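Local coordinates for Phi class glutathione transferase GSTF1 (Populus tremula x Populus tremuloides, PDB 4RI6), which probably catalyses the conjugation of glutathione to electrophilic compounds, yielding S-substituted glutathiones in detoxification, and binds glutathione, at residues Glu148-Leu151 and Gly152-Phe156; Asn191-Arg194 and Trp195-Ile199; Gly90-Ile93 and Leu94-Ala97; Gln108-Gly111 and Pro112-Asp116. All blocks are in the same frame, centred on the assembly; numbering follows the deposited sequence.

Interaction 1: residues Glu148-Leu151 and Gly152-Phe156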
ATOM      1  N   GLU A 148      -4.190   9.503  17.534  1.00 16.79           N
ATOM      2  CA  GLU A 148      -4.866  10.112  18.679  1.00 17.44           C
ATOM      3  C   GLU A 148      -5.073  11.609  18.442  1.00 18.38           C
ATOM      4  O   GLU A 148      -6.119  12.154  18.746  1.00 18.81           O
ATOM      5  CB  GLU A 148      -4.071   9.872  19.958  1.00 18.07           C
ATOM      6  CG  GLU A 148      -4.694  10.506  21.216  1.00 18.77           C
ATOM      7  CD  GLU A 148      -6.028   9.885  21.600  1.00 19.14           C
ATOM      8  OE1 GLU A 148      -6.361   8.817  21.043  1.00 19.69           O
ATOM      9  OE2 GLU A 148      -6.734  10.469  22.463  1.00 19.23           O
ATOM     10  N   GLN A 149      -4.062  12.262  17.873  0.57 19.09           N
ATOM     11  CA  GLN A 149      -4.153  13.683  17.580  0.57 21.41           C
ATOM     12  C   GLN A 149      -5.161  13.941  16.443  0.57 20.95           C
ATOM     13  O   GLN A 149      -6.045  14.790  16.559  0.57 20.77           O
ATOM     14  CB  GLN A 149      -2.746  14.240  17.254  0.57 25.46           C
ATOM     15  CG  GLN A 149      -1.783  14.192  18.476  0.57 32.63           C
ATOM     16  CD  GLN A 149      -0.278  14.354  18.161  0.57 37.97           C
ATOM     17  OE1 GLN A 149       0.276  13.695  17.276  0.57 39.45           O
ATOM     18  NE2 GLN A 149       0.392  15.211  18.935  0.57 40.53           N
ATOM     19  N   LYS A 150      -5.053  13.172  15.368  1.00 19.49           N
ATOM     20  CA  LYS A 150      -5.949  13.284  14.226  1.00 20.02           C
ATOM     21  C   LYS A 150      -7.406  13.085  14.620  1.00 18.88           C
ATOM     22  O   LYS A 150      -8.301  13.830  14.187  1.00 19.24           O
ATOM     23  CB  LYS A 150      -5.549  12.251  13.165  1.00 21.51           C
ATOM     24  CG  LYS A 150      -6.381  12.278  11.876  1.00 22.53           C
ATOM     25  CD  LYS A 150      -6.090  13.552  11.071  1.00 24.82           C
ATOM     26  CE  LYS A 150      -6.889  13.663   9.753  1.00 26.87           C
ATOM     27  NZ  LYS A 150      -8.326  13.900   9.971  1.00 28.93           N
ATOM     28  N   LEU A 151      -7.641  12.070  15.443  1.00 17.44           N
ATOM     29  CA  LEU A 151      -9.004  11.694  15.820  1.00 17.35           C
ATOM     30  C   LEU A 151      -9.582  12.623  16.913  1.00 18.04           C
ATOM     31  O   LEU A 151     -10.746  12.520  17.275  1.00 18.66           O
ATOM     32  CB  LEU A 151      -9.039  10.224  16.242  1.00 17.05           C
ATOM     33  CG  LEU A 151      -8.777   9.281  15.057  1.00 17.12           C
ATOM     34  CD1 LEU A 151      -8.431   7.912  15.541  1.00 17.06           C
ATOM     35  CD2 LEU A 151      -9.959   9.231  14.113  1.00 17.92           C
ATOM     36  N   GLY A 152      -8.772  13.559  17.398  1.00 18.16           N
ATOM     37  CA  GLY A 152      -9.293  14.669  18.176  1.00 19.55           C
ATOM     38  C   GLY A 152      -9.820  15.795  17.313  1.00 20.96           C
ATOM     39  O   GLY A 152     -10.513  16.680  17.814  1.00 23.67           O
ATOM     40  N   GLN A 153      -9.494  15.756  16.017  1.00 19.72           N
ATOM     41  CA  GLN A 153      -9.888  16.784  15.062  1.00 21.49           C
ATOM     42  C   GLN A 153     -11.076  16.329  14.238  1.00 21.10           C
ATOM     43  O   GLN A 153     -11.990  17.099  13.979  1.00 23.53           O
ATOM     44  CB  GLN A 153      -8.708  17.126  14.140  1.00 24.44           C
ATOM     45  CG  GLN A 153      -7.511  17.680  14.882  1.00 28.43           C
ATOM     46  CD  GLN A 153      -6.226  17.763  14.046  1.00 34.08           C
ATOM     47  OE1 GLN A 153      -6.027  17.059  13.029  1.00 36.18           O
ATOM     48  NE2 GLN A 153      -5.324  18.623  14.495  1.00 36.35           N
ATOM     49  N   THR A 154     -11.041  15.065  13.822  1.00 19.17           N
ATOM     50  CA  THR A 154     -12.108  14.473  13.016  1.00 18.96           C
ATOM     51  C   THR A 154     -12.622  13.221  13.696  1.00 18.45           C
ATOM     52  O   THR A 154     -11.928  12.604  14.499  1.00 19.08           O
ATOM     53  CB  THR A 154     -11.636  14.128  11.600  1.00 20.81           C
ATOM     54  OG1 THR A 154     -10.492  13.286  11.673  1.00 21.17           O
ATOM     55  CG2 THR A 154     -11.284  15.393  10.847  1.00 21.63           C
ATOM     56  N   ARG A 155     -13.842  12.841  13.353  1.00 17.66           N
ATOM     57  CA  ARG A 155     -14.484  11.698  13.967  1.00 17.33           C
ATOM     58  C   ARG A 155     -13.877  10.379  13.493  1.00 17.60           C
ATOM     59  O   ARG A 155     -13.715   9.434  14.271  1.00 17.57           O
ATOM     60  CB  ARG A 155     -15.988  11.731  13.660  1.00 18.79           C
ATOM     61  CG  ARG A 155     -16.795  10.650  14.310  1.00 20.27           C
ATOM     62  CD  ARG A 155     -18.255  10.883  14.005  1.00 19.47           C
ATOM     63  NE  ARG A 155     -19.053   9.701  14.285  1.00 19.53           N
ATOM     64  CZ  ARG A 155     -20.159   9.353  13.636  1.00 20.58           C
ATOM     65  NH1 ARG A 155     -20.647  10.104  12.666  1.00 21.14           N
ATOM     66  NH2 ARG A 155     -20.786   8.239  13.977  1.00 21.70           N
ATOM     67  N   PHE A 156     -13.573  10.331  12.201  1.00 17.94           N
ATOM     68  CA  PHE A 156     -12.939   9.186  11.572  1.00 18.09           C
ATOM     69  C   PHE A 156     -11.606   9.645  11.001  1.00 18.46           C
ATOM     70  O   PHE A 156     -11.275  10.832  11.079  1.00 18.76           O
ATOM     71  CB  PHE A 156     -13.853   8.608  10.492  1.00 18.43           C
ATOM     72  CG  PHE A 156     -15.173   8.113  11.029  1.00 18.79           C
ATOM     73  CD1 PHE A 156     -15.279   6.842  11.592  1.00 18.53           C
ATOM     74  CD2 PHE A 156     -16.306   8.905  10.960  1.00 19.76           C
ATOM     75  CE1 PHE A 156     -16.481   6.389  12.115  1.00 19.45           C
ATOM     76  CE2 PHE A 156     -17.527   8.438  11.466  1.00 20.28           C
ATOM     77  CZ  PHE A 156     -17.601   7.175  12.038  1.00 19.95           C
TER
HETATM   78  O   HOH W   1      -7.612  16.875  10.738  1.00 35.05           O
HETATM   79  O   HOH W   2     -12.544  14.512  19.476  1.00 21.89           O

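Interaction 2: residues Asn191-Arg194 and Trp195-Ile199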
ATOM      1  N   ASN A 191      -9.177   9.127  22.101  1.00 17.07           N
ATOM      2  CA  ASN A 191      -9.789   9.334  20.787  1.00 16.35           C
ATOM      3  C   ASN A 191      -9.707   8.074  19.919  1.00 16.94           C
ATOM      4  O   ASN A 191     -10.646   7.756  19.208  1.00 16.82           O
ATOM      5  CB  ASN A 191      -9.147  10.511  20.055  1.00 16.78           C
ATOM      6  CG  ASN A 191      -9.290  11.816  20.795  1.00 18.33           C
ATOM      7  OD1 ASN A 191     -10.256  12.035  21.535  1.00 19.46           O
ATOM      8  ND2 ASN A 191      -8.322  12.692  20.600  1.00 19.68           N
ATOM      9  N   VAL A 192      -8.573   7.381  19.966  1.00 16.69           N
ATOM     10  CA  VAL A 192      -8.411   6.116  19.246  1.00 15.74           C
ATOM     11  C   VAL A 192      -9.427   5.108  19.753  1.00 16.54           C
ATOM     12  O   VAL A 192     -10.023   4.377  18.979  1.00 16.58           O
ATOM     13  CB  VAL A 192      -6.965   5.577  19.395  1.00 16.43           C
ATOM     14  CG1 VAL A 192      -6.834   4.141  18.889  1.00 16.95           C
ATOM     15  CG2 VAL A 192      -6.038   6.476  18.625  1.00 16.80           C
ATOM     16  N   ASN A 193      -9.642   5.085  21.059  1.00 17.57           N
ATOM     17  CA  ASN A 193     -10.596   4.152  21.618  1.00 17.80           C
ATOM     18  C   ASN A 193     -12.023   4.455  21.163  1.00 17.71           C
ATOM     19  O   ASN A 193     -12.786   3.555  20.862  1.00 17.67           O
ATOM     20  CB  ASN A 193     -10.507   4.150  23.149  1.00 18.86           C
ATOM     21  CG  ASN A 193     -11.468   3.177  23.766  1.00 21.03           C
ATOM     22  OD1 ASN A 193     -11.280   1.964  23.705  1.00 22.47           O
ATOM     23  ND2 ASN A 193     -12.512   3.709  24.366  1.00 21.78           N
ATOM     24  N   ARG A 194     -12.368   5.732  21.077  1.00 17.01           N
ATOM     25  CA  ARG A 194     -13.685   6.143  20.588  1.00 17.08           C
ATOM     26  C   ARG A 194     -13.891   5.664  19.154  1.00 17.25           C
ATOM     27  O   ARG A 194     -14.910   5.034  18.808  1.00 18.30           O
ATOM     28  CB  ARG A 194     -13.824   7.659  20.645  1.00 17.69           C
ATOM     29  CG  ARG A 194     -15.148   8.173  20.135  1.00 17.85           C
ATOM     30  CD  ARG A 194     -15.032   9.578  19.641  1.00 17.96           C
ATOM     31  NE  ARG A 194     -14.319   9.637  18.360  1.00 18.20           N
ATOM     32  CZ  ARG A 194     -13.321  10.459  18.084  1.00 18.17           C
ATOM     33  NH1 ARG A 194     -12.829  11.278  19.012  1.00 17.67           N
ATOM     34  NH2 ARG A 194     -12.787  10.438  16.875  1.00 17.96           N
ATOM     35  N   TRP A 195     -12.914   5.994  18.325  1.00 17.25           N
ATOM     36  CA  TRP A 195     -12.901   5.592  16.935  1.00 17.45           C
ATOM     37  C   TRP A 195     -13.005   4.074  16.810  1.00 18.06           C
ATOM     38  O   TRP A 195     -13.836   3.579  16.058  1.00 18.22           O
ATOM     39  CB  TRP A 195     -11.620   6.108  16.302  1.00 16.97           C
ATOM     40  CG  TRP A 195     -11.221   5.560  14.971  1.00 16.92           C
ATOM     41  CD1 TRP A 195     -11.752   5.874  13.757  1.00 17.52           C
ATOM     42  CD2 TRP A 195     -10.124   4.675  14.712  1.00 16.96           C
ATOM     43  NE1 TRP A 195     -11.064   5.222  12.759  1.00 16.68           N
ATOM     44  CE2 TRP A 195     -10.062   4.479  13.317  1.00 16.97           C
ATOM     45  CE3 TRP A 195      -9.199   4.023  15.526  1.00 18.18           C
ATOM     46  CZ2 TRP A 195      -9.090   3.664  12.708  1.00 17.87           C
ATOM     47  CZ3 TRP A 195      -8.239   3.202  14.923  1.00 18.42           C
ATOM     48  CH2 TRP A 195      -8.193   3.042  13.524  1.00 18.31           C
ATOM     49  N   TRP A 196     -12.164   3.353  17.553  1.00 18.34           N
ATOM     50  CA  TRP A 196     -12.176   1.897  17.515  1.00 17.85           C
ATOM     51  C   TRP A 196     -13.571   1.351  17.860  1.00 18.45           C
ATOM     52  O   TRP A 196     -14.085   0.416  17.215  1.00 18.94           O
ATOM     53  CB  TRP A 196     -11.137   1.287  18.464  1.00 18.56           C
ATOM     54  CG  TRP A 196     -11.222  -0.190  18.329  1.00 18.92           C
ATOM     55  CD1 TRP A 196     -11.714  -1.064  19.235  1.00 20.53           C
ATOM     56  CD2 TRP A 196     -10.902  -0.957  17.165  1.00 19.20           C
ATOM     57  NE1 TRP A 196     -11.710  -2.327  18.726  1.00 21.19           N
ATOM     58  CE2 TRP A 196     -11.223  -2.293  17.448  1.00 20.38           C
ATOM     59  CE3 TRP A 196     -10.380  -0.642  15.910  1.00 20.04           C
ATOM     60  CZ2 TRP A 196     -11.036  -3.313  16.531  1.00 20.53           C
ATOM     61  CZ3 TRP A 196     -10.191  -1.653  15.008  1.00 20.60           C
ATOM     62  CH2 TRP A 196     -10.513  -2.972  15.323  1.00 21.24           C
ATOM     63  N   THR A 197     -14.181   1.940  18.881  1.00 19.34           N
ATOM     64  CA  THR A 197     -15.506   1.527  19.303  1.00 20.62           C
ATOM     65  C   THR A 197     -16.499   1.757  18.177  1.00 19.93           C
ATOM     66  O   THR A 197     -17.300   0.884  17.874  1.00 20.85           O
ATOM     67  CB  THR A 197     -15.929   2.285  20.565  1.00 22.43           C
ATOM     68  OG1 THR A 197     -15.006   2.005  21.622  1.00 23.20           O
ATOM     69  CG2 THR A 197     -17.285   1.859  21.014  1.00 23.07           C
ATOM     70  N   GLU A 198     -16.441   2.914  17.527  1.00 18.19           N
ATOM     71  CA  GLU A 198     -17.402   3.185  16.461  1.00 18.41           C
ATOM     72  C   GLU A 198     -17.226   2.257  15.283  1.00 19.02           C
ATOM     73  O   GLU A 198     -18.195   1.742  14.753  1.00 20.07           O
ATOM     74  CB  GLU A 198     -17.309   4.630  15.965  1.00 18.84           C
ATOM     75  CG  GLU A 198     -17.678   5.679  17.001  1.00 19.40           C
ATOM     76  CD  GLU A 198     -18.393   6.847  16.371  1.00 21.21           C
ATOM     77  OE1 GLU A 198     -17.864   7.986  16.404  1.00 20.89           O
ATOM     78  OE2 GLU A 198     -19.514   6.627  15.847  1.00 23.20           O
ATOM     79  N   ILE A 199     -15.994   2.035  14.850  1.00 19.65           N
ATOM     80  CA  ILE A 199     -15.827   1.288  13.613  1.00 19.44           C
ATOM     81  C   ILE A 199     -15.992  -0.219  13.836  1.00 18.71           C
ATOM     82  O   ILE A 199     -16.521  -0.912  12.957  1.00 20.22           O
ATOM     83  CB  ILE A 199     -14.473   1.611  12.916  1.00 19.27           C
ATOM     84  CG1 ILE A 199     -13.246   1.169  13.717  1.00 19.28           C
ATOM     85  CG2 ILE A 199     -14.431   3.088  12.591  1.00 19.72           C
ATOM     86  CD1 ILE A 199     -11.913   1.293  12.912  1.00 19.15           C
TER
HETATM   87  O   HOH W   3     -15.160   8.007  16.252  1.00 17.45           O

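Interaction 3: residues Gly90-Ile93 and Leu94-Ala97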
ATOM      1  N   GLY A  90     -15.338   7.641  -0.954  1.00 25.05           N
ATOM      2  CA  GLY A  90     -15.654   8.961  -1.470  1.00 26.49           C
ATOM      3  C   GLY A  90     -16.639   8.941  -2.624  1.00 27.62           C
ATOM      4  O   GLY A  90     -17.102   7.881  -3.046  1.00 28.62           O
ATOM      5  N   THR A  91     -16.943  10.127  -3.145  1.00 27.94           N
ATOM      6  CA  THR A  91     -17.893  10.265  -4.245  1.00 29.26           C
ATOM      7  C   THR A  91     -17.363  11.128  -5.372  1.00 29.04           C
ATOM      8  O   THR A  91     -18.076  11.400  -6.337  1.00 30.34           O
ATOM      9  CB  THR A  91     -19.199  10.886  -3.763  1.00 31.44           C
ATOM     10  OG1 THR A  91     -18.928  12.208  -3.274  1.00 31.62           O
ATOM     11  CG2 THR A  91     -19.807  10.035  -2.663  1.00 31.85           C
ATOM     12  N   ASP A  92     -16.129  11.594  -5.235  1.00 26.95           N
ATOM     13  CA  ASP A  92     -15.486  12.339  -6.312  1.00 27.08           C
ATOM     14  C   ASP A  92     -13.979  12.292  -6.126  1.00 26.18           C
ATOM     15  O   ASP A  92     -13.487  11.648  -5.206  1.00 26.26           O
ATOM     16  CB  ASP A  92     -16.013  13.794  -6.403  1.00 29.22           C
ATOM     17  CG  ASP A  92     -15.831  14.612  -5.119  1.00 31.35           C
ATOM     18  OD1 ASP A  92     -15.046  14.257  -4.228  1.00 30.88           O
ATOM     19  OD2 ASP A  92     -16.504  15.657  -5.004  1.00 34.67           O
ATOM     20  N   ILE A  93     -13.257  12.943  -7.025  1.00 26.32           N
ATOM     21  CA  ILE A  93     -11.802  12.862  -7.054  1.00 27.32           C
ATOM     22  C   ILE A  93     -11.185  13.293  -5.729  1.00 25.50           C
ATOM     23  O   ILE A  93     -10.317  12.610  -5.188  1.00 24.07           O
ATOM     24  CB  ILE A  93     -11.241  13.715  -8.213  1.00 29.85           C
ATOM     25  CG1 ILE A  93     -11.631  13.069  -9.542  1.00 31.85           C
ATOM     26  CG2 ILE A  93      -9.717  13.841  -8.136  1.00 30.52           C
ATOM     27  CD1 ILE A  93     -11.348  13.906 -10.772  1.00 32.38           C
ATOM     28  N   LEU A  94     -11.644  14.414  -5.193  1.00 24.70           N
ATOM     29  CA  LEU A  94     -11.031  14.971  -3.990  1.00 24.12           C
ATOM     30  C   LEU A  94     -11.348  14.152  -2.751  1.00 22.73           C
ATOM     31  O   LEU A  94     -10.458  13.891  -1.932  1.00 22.70           O
ATOM     32  CB  LEU A  94     -11.467  16.422  -3.788  1.00 25.63           C
ATOM     33  CG  LEU A  94     -10.820  17.369  -4.800  1.00 26.51           C
ATOM     34  CD1 LEU A  94     -11.558  18.693  -4.887  1.00 27.38           C
ATOM     35  CD2 LEU A  94      -9.360  17.614  -4.464  1.00 26.22           C
ATOM     36  N   SER A  95     -12.600  13.735  -2.602  1.00 23.04           N
ATOM     37  CA  SER A  95     -12.960  12.981  -1.412  1.00 22.93           C
ATOM     38  C   SER A  95     -12.315  11.603  -1.428  1.00 22.07           C
ATOM     39  O   SER A  95     -11.929  11.098  -0.374  1.00 21.43           O
ATOM     40  CB  SER A  95     -14.481  12.854  -1.267  1.00 23.52           C
ATOM     41  OG  SER A  95     -15.079  12.345  -2.434  1.00 24.67           O
ATOM     42  N   LYS A  96     -12.192  11.013  -2.617  1.00 21.88           N
ATOM     43  CA  LYS A  96     -11.522   9.733  -2.788  1.00 21.78           C
ATOM     44  C   LYS A  96     -10.055   9.846  -2.377  1.00 20.61           C
ATOM     45  O   LYS A  96      -9.562   9.017  -1.622  1.00 20.59           O
ATOM     46  CB  LYS A  96     -11.642   9.246  -4.228  1.00 23.00           C
ATOM     47  CG  LYS A  96     -11.006   7.866  -4.489  1.00 24.57           C
ATOM     48  CD  LYS A  96     -11.273   7.362  -5.909  1.00 29.12           C
ATOM     49  CE  LYS A  96     -10.710   5.962  -6.086  1.00 33.39           C
ATOM     50  NZ  LYS A  96     -10.696   5.512  -7.500  1.00 36.40           N
ATOM     51  N   ALA A  97      -9.365  10.876  -2.863  1.00 19.80           N
ATOM     52  CA  ALA A  97      -7.943  11.044  -2.562  1.00 19.81           C
ATOM     53  C   ALA A  97      -7.724  11.296  -1.080  1.00 18.49           C
ATOM     54  O   ALA A  97      -6.789  10.780  -0.462  1.00 18.36           O
ATOM     55  CB  ALA A  97      -7.374  12.176  -3.363  1.00 19.69           C
TER

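Interaction 4: residues Gln108-Gly111 and Pro112-Asp116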
ATOM      1  N   GLN A 108       1.242   1.218   4.560  1.00 15.38           N
ATOM      2  CA  GLN A 108       2.661   1.499   4.736  1.00 15.40           C
ATOM      3  C   GLN A 108       3.121   1.747   6.157  1.00 16.35           C
ATOM      4  O   GLN A 108       4.292   1.579   6.454  1.00 18.51           O
ATOM      5  CB  GLN A 108       3.037   2.733   3.908  1.00 15.55           C
ATOM      6  CG  GLN A 108       2.819   2.570   2.420  1.00 15.88           C
ATOM      7  CD  GLN A 108       3.555   1.372   1.865  1.00 17.03           C
ATOM      8  OE1 GLN A 108       4.749   1.264   2.020  1.00 18.36           O
ATOM      9  NE2 GLN A 108       2.834   0.445   1.275  1.00 17.33           N
ATOM     10  N   THR A 109       2.208   2.162   7.033  1.00 16.03           N
ATOM     11  CA  THR A 109       2.609   2.665   8.354  1.00 16.54           C
ATOM     12  C   THR A 109       2.010   1.855   9.526  1.00 16.34           C
ATOM     13  O   THR A 109       2.734   1.348  10.375  1.00 16.81           O
ATOM     14  CB  THR A 109       2.233   4.163   8.439  1.00 17.19           C
ATOM     15  OG1 THR A 109       2.909   4.839   7.372  1.00 17.96           O
ATOM     16  CG2 THR A 109       2.631   4.762   9.788  1.00 19.05           C
ATOM     17  N   PHE A 110       0.693   1.729   9.550  1.00 15.48           N
ATOM     18  CA  PHE A 110      -0.011   0.959  10.576  1.00 15.83           C
ATOM     19  C   PHE A 110       0.074  -0.542  10.323  1.00 15.41           C
ATOM     20  O   PHE A 110       0.306  -1.316  11.227  1.00 16.42           O
ATOM     21  CB  PHE A 110      -1.479   1.410  10.613  1.00 15.85           C
ATOM     22  CG  PHE A 110      -2.396   0.556  11.461  1.00 16.01           C
ATOM     23  CD1 PHE A 110      -2.596   0.854  12.791  1.00 16.45           C
ATOM     24  CD2 PHE A 110      -3.084  -0.525  10.912  1.00 16.84           C
ATOM     25  CE1 PHE A 110      -3.444   0.098  13.577  1.00 16.25           C
ATOM     26  CE2 PHE A 110      -3.951  -1.283  11.693  1.00 16.52           C
ATOM     27  CZ  PHE A 110      -4.134  -0.953  13.033  1.00 15.82           C
ATOM     28  N   GLY A 111      -0.105  -0.924   9.072  1.00 16.88           N
ATOM     29  CA  GLY A 111      -0.209  -2.319   8.684  1.00 16.40           C
ATOM     30  C   GLY A 111       1.007  -3.186   8.991  1.00 17.56           C
ATOM     31  O   GLY A 111       0.871  -4.294   9.496  1.00 17.71           O
ATOM     32  N   PRO A 112       2.206  -2.694   8.660  1.00 17.52           N
ATOM     33  CA  PRO A 112       3.365  -3.551   8.931  1.00 18.77           C
ATOM     34  C   PRO A 112       3.557  -3.951  10.416  1.00 19.18           C
ATOM     35  O   PRO A 112       3.644  -5.154  10.686  1.00 19.82           O
ATOM     36  CB  PRO A 112       4.532  -2.725   8.384  1.00 19.01           C
ATOM     37  CG  PRO A 112       3.886  -1.927   7.268  1.00 18.78           C
ATOM     38  CD  PRO A 112       2.539  -1.556   7.786  1.00 18.18           C
ATOM     39  N   PRO A 113       3.615  -2.993  11.355  1.00 17.64           N
ATOM     40  CA  PRO A 113       3.823  -3.456  12.735  1.00 18.02           C
ATOM     41  C   PRO A 113       2.617  -4.170  13.316  1.00 18.28           C
ATOM     42  O   PRO A 113       2.792  -5.133  14.058  1.00 18.41           O
ATOM     43  CB  PRO A 113       4.113  -2.157  13.500  1.00 18.35           C
ATOM     44  CG  PRO A 113       3.460  -1.105  12.679  1.00 18.61           C
ATOM     45  CD  PRO A 113       3.699  -1.525  11.261  1.00 18.31           C
ATOM     46  N   SER A 114       1.417  -3.706  13.001  1.00 17.26           N
ATOM     47  CA  SER A 114       0.234  -4.370  13.537  1.00 17.79           C
ATOM     48  C   SER A 114       0.109  -5.774  12.958  1.00 18.26           C
ATOM     49  O   SER A 114      -0.193  -6.714  13.679  1.00 19.06           O
ATOM     50  CB  SER A 114      -1.040  -3.550  13.276  1.00 17.85           C
ATOM     51  OG  SER A 114      -1.347  -3.454  11.895  1.00 17.35           O
ATOM     52  N   GLY A 115       0.337  -5.925  11.660  1.00 18.25           N
ATOM     53  CA  GLY A 115       0.292  -7.231  11.040  1.00 19.13           C
ATOM     54  C   GLY A 115       1.359  -8.189  11.546  1.00 19.87           C
ATOM     55  O   GLY A 115       1.113  -9.384  11.698  1.00 19.83           O
ATOM     56  N   ASP A 116       2.558  -7.685  11.799  1.00 20.39           N
ATOM     57  CA  ASP A 116       3.611  -8.548  12.327  1.00 20.27           C
ATOM     58  C   ASP A 116       3.289  -9.002  13.749  1.00 19.38           C
ATOM     59  O   ASP A 116       3.583 -10.136  14.119  1.00 20.06           O
ATOM     60  CB  ASP A 116       4.967  -7.842  12.306  1.00 21.81           C
ATOM     61  CG  ASP A 116       5.506  -7.650  10.913  1.00 23.69           C
ATOM     62  OD1 ASP A 116       4.970  -8.264   9.961  1.00 24.74           O
ATOM     63  OD2 ASP A 116       6.480  -6.876  10.778  1.00 25.48           O
TER

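Interaction 1: residues Glu148-Leu151 and Gly152-Phe156
Gly-152 reaches back to the final turn of helix 130-150, its N donating to Gln-149 O at 3.1 Å, with a second, weak bond to Glu-148 O. Next, Gln-153 N bonds to Lys-150 O at 2.9 Å, and its extended side chain crosses that of Lys-150 at about a right angle. A water spans the two ends, giving a hydrogen to Gln-153 OE1 (2.8 Å) and taking one from Lys-150 NZ. Thr-154 N also binds Lys-150 O, at 3.0 Å, so two backbone donors grip this carbonyl as the chain unwinds from the helix. The lysine chain bends at both chi2 (69°) and chi4 (70°), which curls its ammonium over the turn until NZ donates to Thr-154 OG1 at 2.8 Å; Leu-157 O is a further acceptor for NZ. The threonine hydroxyl passes its own hydrogen to Phe-156 O, 2.6 Å from OG1 and nearly in line with the C=O bond, and thus relays between the lysine and the loop that leads away. With a valine in its place, Lys-150 NZ would probably lose one of its partners, and Phe-156 O its hydroxyl donor. Phe-156 CE2 lies over one face of the Arg-155 guanidinium, toward its rim, and Arg-155 forms a salt bridge with Glu-198. At Phe-156 the backbone C rests on Leu-151 CD2, 3.5 Å away. Thus the exit from helix 130-150 settles onto helix 190-200: Glu-148 accepts from its Asn-191 and Val-192 amides, Leu-151 packs against Trp-195, and Phe-156 against Ile-199.

Interaction 2: residues Asn191-Arg194 and Trp195-Ile199
Thr-197 holds OG1 beside its own backbone N (chi1 -60°), a rotation that turns the hydroxyl back along the helix to donate to Asn-193 O at 2.8 Å. Arg-194 runs alongside the same helix and then bends at chi3 (73°), which brings NE near the carboxylate of Glu-198 one turn on. Asn-193 O thereby receives two donors from a single residue: Thr-197 N, 2.9 Å from Asn-193 O, and the hydroxyl approach from opposite faces of the carbonyl plane. Arg-194 and Glu-198 do not meet directly, since NE and OE1 are 4.4 Å apart. A water fills the step, lying in the guanidinium plane at its edge, accepting from Arg-194 NE at 2.8 Å and donating to Glu-198 OE1 at 2.7 Å. Both charged ends have further partners, Arg-194 NH2 the carbonyls of Leu-151 and Arg-155, and Glu-198 the guanidinium of Arg-155. On the buried flank Val-192 and Trp-195 run next to each other in the same direction, Val-192 CG1 4.1 Å from Trp-195 CE3, while Val-192 O meets the indole edge and Ile-199 CD1 covers one of its faces. Helix 190-200 is thus wedged among its neighbours: Trp-196 packs on Leu-170 and Val-177 of helix 164-179, Trp-195 NE1 donates to Asp-166 of that helix, and Val-192 touches Phe-186 of helix 184-187.

Interaction 3: residues Gly90-Ile93 and Leu94-Ala97
Asp-92 and Ser-95 lock together at the start of helix 93-122, where Asp-92 occupies the N-cap. Its OD1 takes two hydrogens from the one serine: Ser-95 N at 3.0 Å from OD1, nearly in line with the C-O bond, and Ser-95 OG at 2.6 Å from OD1, arriving from above the carboxylate plane. With chi1 at 58° the carboxylate reaches forward over the first turn to Ser-95 N, an amide that has no earlier helical carbonyl to bond. The serine hydroxyl works in both directions, since besides donating to the aspartate it accepts from Thr-91 N at 3.0 Å. Regular helical bonding then begins with Lys-96 N to Asp-92 O, 3.0 Å, and continues with Ala-97 N to Ile-93 O. Gly-90, at positive phi, passes so close to the turn that a CB there would run into Ser-95 OG and Lys-96 N. An alanine in place of Ser-95 is likely to leave Thr-91 N without its acceptor and the capping carboxylate held by one bond instead of two, loosening the lead-in loop. Outward from the cap, Leu-94 and Ala-97 pack on Tyr-75 of the second subunit, and Ile-93 on its Asp-78. A negatively charged carboxylate at the amino end of a helix would probably be stabilised by the helix dipole as well as by its two donors, tying the preceding loop to the helix beside the dimer interface.

Interaction 4: residues Gln108-Gly111 and Pro112-Asp116
Phe-110 spreads one face of its ring beneath Ser-114, one turn further along helix 93-122. This helix belongs to the helical C-terminal part of the glutathione transferase fold, and here it combines a wider, pi-type turn at 108-110 with a kink at the consecutive prolines. A chi1 of 170°, with CG anti to the backbone N, swings the ring along the helix toward the next turn, where Ser-114 CB sits over its face, a CH-pi contact 4.2 Å from the centroid and 17° off the normal. Ser-114 OG stands over the rim, 3.4 Å from Phe-110 CE2. Pro-112 and Pro-113 have no N-H to offer the preceding turn; instead their ring carbons press on its carbonyls, Pro-113 CD lying 3.2 Å from Thr-109 O. Helical bonding resumes with Ser-114 N, and Gly-115 N to Gly-111 O follows at 2.8 Å. The Phe-110 ring also meets His-169 and packs on Leu-140 and Tyr-147 of helix 130-150, whereas Gln-108 faces the dimer interface, touching a bound glutathione and donating through NE2 to Gly-107 O of the second subunit. Phe-110 O itself accepts twice from the serine: Ser-114 N lies 3.2 Å from it, and Ser-114 OG, from above the carbonyl plane, 2.8 Å.

Along the chain the order is interaction 3, interaction 4, interaction 1 and interaction 2. The first two share helix 93-122, with interaction 3 at its beginning and interaction 4 further along, their centres about 25 Å apart. Interactions 1 and 2 form a pair with centres about 10 Å apart, joining the end of helix 130-150 and its exit loop to helix 190-200 through a salt bridge and hydrogen bonds. Interaction 4 comes within about 6 Å of interaction 2, measured between nearest atoms, without touching it. Interactions 3 and 4 lie at the dimer interface, interaction 4 alone beside a bound glutathione, while interactions 1 and 2 lie away from the ligand sites.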